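Local coordinates for hypothetical protein TM0486 (PDB 1VK8) that binds thiamin and takes part in the response of the cell to oxidative conditions, at residues C[72-75]-C[76-79]. Sequence-based numbering, arbitrary orientation.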
ATOM      1  N   LEU C  72     -15.780  -0.295  11.046  1.00  7.62           N
ATOM      2  CA  LEU C  72     -15.826   0.147   9.659  1.00  8.87           C
ATOM      3  C   LEU C  72     -16.030  -1.018   8.684  1.00  8.38           C
ATOM      4  O   LEU C  72     -16.903  -0.960   7.811  1.00  6.41           O
ATOM      5  CB  LEU C  72     -14.557   0.919   9.282  1.00  8.89           C
ATOM      6  CG  LEU C  72     -14.479   1.414   7.819  1.00 12.18           C
ATOM      7  CD1 LEU C  72     -15.592   2.378   7.538  1.00 11.72           C
ATOM      8  CD2 LEU C  72     -13.148   2.040   7.567  1.00 14.34           C
ATOM      9  N   ALA C  73     -15.245  -2.075   8.844  1.00  9.61           N
ATOM     10  CA  ALA C  73     -15.326  -3.242   7.958  1.00  8.56           C
ATOM     11  C   ALA C  73     -16.712  -3.888   8.016  1.00 11.04           C
ATOM     12  O   ALA C  73     -17.306  -4.215   6.979  1.00  7.94           O
ATOM     13  CB  ALA C  73     -14.276  -4.223   8.311  1.00 10.52           C
ATOM     14  N   ARG C  74     -17.234  -4.074   9.229  1.00 10.31           N
ATOM     15  CA  ARG C  74     -18.555  -4.665   9.400  1.00 12.11           C
ATOM     16  C   ARG C  74     -19.591  -3.799   8.748  1.00 10.77           C
ATOM     17  O   ARG C  74     -20.505  -4.288   8.132  1.00 11.49           O
ATOM     18  CB  ARG C  74     -18.935  -4.800  10.885  1.00 14.84           C
ATOM     19  CG  ARG C  74     -18.475  -6.046  11.624  1.00 27.99           C
ATOM     20  CD  ARG C  74     -17.619  -7.025  10.850  1.00 37.87           C
ATOM     21  NE  ARG C  74     -17.193  -8.144  11.701  1.00 48.55           N
ATOM     22  CZ  ARG C  74     -16.170  -8.959  11.442  1.00 48.63           C
ATOM     23  NH1 ARG C  74     -15.439  -8.788  10.355  1.00 45.15           N
ATOM     24  NH2 ARG C  74     -15.868  -9.946  12.282  1.00 58.17           N
ATOM     25  N   TYR C  75     -19.461  -2.494   8.937  1.00 11.39           N
ATOM     26  CA  TYR C  75     -20.405  -1.529   8.397  1.00 10.65           C
ATOM     27  C   TYR C  75     -20.429  -1.603   6.872  1.00  9.87           C
ATOM     28  O   TYR C  75     -21.496  -1.592   6.257  1.00  7.98           O
ATOM     29  CB  TYR C  75     -19.996  -0.123   8.855  1.00 10.96           C
ATOM     30  CG  TYR C  75     -20.823   0.974   8.272  1.00  8.40           C
ATOM     31  CD1 TYR C  75     -22.170   1.108   8.605  1.00 16.01           C
ATOM     32  CD2 TYR C  75     -20.269   1.893   7.395  1.00 13.18           C
ATOM     33  CE1 TYR C  75     -22.926   2.112   8.066  1.00 15.42           C
ATOM     34  CE2 TYR C  75     -21.020   2.905   6.871  1.00 12.08           C
ATOM     35  CZ  TYR C  75     -22.347   3.002   7.202  1.00 13.73           C
ATOM     36  OH  TYR C  75     -23.085   4.010   6.664  1.00 13.99           O
ATOM     37  N   LEU C  76     -19.247  -1.673   6.274  1.00  8.39           N
ATOM     38  CA  LEU C  76     -19.101  -1.661   4.817  1.00  7.45           C
ATOM     39  C   LEU C  76     -19.618  -2.910   4.125  1.00  9.88           C
ATOM     40  O   LEU C  76     -20.022  -2.844   2.966  1.00  8.98           O
ATOM     41  CB  LEU C  76     -17.652  -1.441   4.403  1.00  6.89           C
ATOM     42  CG  LEU C  76     -17.105  -0.041   4.751  1.00  8.02           C
ATOM     43  CD1 LEU C  76     -15.645   0.027   4.390  1.00 16.41           C
ATOM     44  CD2 LEU C  76     -17.938   1.029   4.071  1.00 21.03           C
ATOM     45  N   GLU C  77     -19.633  -4.043   4.810  1.00 11.37           N
ATOM     46  CA  GLU C  77     -20.138  -5.252   4.160  1.00 13.36           C
ATOM     47  C   GLU C  77     -21.601  -5.165   3.739  1.00 14.23           C
ATOM     48  O   GLU C  77     -21.999  -5.917   2.877  1.00 13.11           O
ATOM     49  CB  GLU C  77     -19.880  -6.548   4.942  1.00 17.37           C
ATOM     50  CG  GLU C  77     -20.129  -6.546   6.424  1.00 26.69           C
ATOM     51  CD  GLU C  77     -20.086  -7.947   7.026  1.00 36.45           C
ATOM     52  OE1 GLU C  77     -19.736  -8.913   6.304  1.00 33.79           O
ATOM     53  OE2 GLU C  77     -20.416  -8.076   8.229  1.00 45.80           O
ATOM     54  N   GLN C  78     -22.380  -4.254   4.312  1.00 15.38           N
ATOM     55  CA  GLN C  78     -23.739  -3.979   3.816  1.00 16.84           C
ATOM     56  C   GLN C  78     -23.727  -3.457   2.375  1.00 15.35           C
ATOM     57  O   GLN C  78     -24.682  -3.631   1.646  1.00 17.85           O
ATOM     58  CB  GLN C  78     -24.441  -2.872   4.602  1.00 18.11           C
ATOM     59  CG  GLN C  78     -24.363  -2.868   6.109  1.00 27.61           C
ATOM     60  CD  GLN C  78     -24.799  -1.509   6.701  1.00 32.18           C
ATOM     61  OE1 GLN C  78     -25.599  -0.778   6.099  1.00 36.86           O
ATOM     62  NE2 GLN C  78     -24.281  -1.185   7.874  1.00 34.31           N
ATOM     63  N   PHE C  79     -22.687  -2.723   2.013  1.00 12.35           N
ATOM     64  CA  PHE C  79     -22.614  -2.012   0.733  1.00 13.44           C
ATOM     65  C   PHE C  79     -21.787  -2.730  -0.346  1.00 16.09           C
ATOM     66  O   PHE C  79     -21.933  -2.464  -1.558  1.00 16.17           O
ATOM     67  CB  PHE C  79     -22.058  -0.624   0.976  1.00 12.27           C
ATOM     68  CG  PHE C  79     -22.786   0.129   2.051  1.00 16.90           C
ATOM     69  CD1 PHE C  79     -24.140   0.419   1.908  1.00 20.64           C
ATOM     70  CD2 PHE C  79     -22.127   0.533   3.214  1.00 13.24           C
ATOM     71  CE1 PHE C  79     -24.824   1.100   2.900  1.00 23.99           C
ATOM     72  CE2 PHE C  79     -22.790   1.208   4.198  1.00 16.90           C
ATOM     73  CZ  PHE C  79     -24.149   1.502   4.052  1.00 25.67           C
TER
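L76 N donates to L72 O over 2.9 Å, and E77 N reaches A73 O at 3.2 Å, the last two i to i+4 bonds of this helical turn. Beyond them the pattern tightens to i to i+3: Q78 N makes a weak bond to Y75 O, and F79 N binds L76 O at 2.8 Å. The chain thus winds down from helix 62-76 into the loop that leads to strand 82-92, one of the two outer strands of the chain's four-stranded antiparallel sheet in this thiamine-binding protein of the MTH1187-YkoF clan. Leucines suit the inward side of the turn: CG of L72 lies 3.9 Å from CD1 of L76, and the pair packs on strand 16-24 through I20 and V22. Facing helix 31-43, Y75 and F79 form a T-shaped pair, planes 77° apart, in which CE2 on the rim of F79 stands 3.5 Å from CZ of Y75, over one face of the tyrosine ring. CG of Y75 sits anti to its backbone N (chi1 175°), beside the carbonyl carbon, which turns the ring to the side where the chain goes on to F79. K41 adds a cation-pi contact to the same ring. Were Y75 replaced by an alanine, the F79 edge would probably lose the aromatic face it meets, and K41 its pi partner. The extended chain of Q78 brings NE2 to 3.2 Å from CD1 of Y75, its amide nearly perpendicular to the ring. On the outer side, the bent side chain of R74 reaches the second subunit, packing on F62 there, and its NH1 gives Y91 of that subunit a weak hydrogen bond.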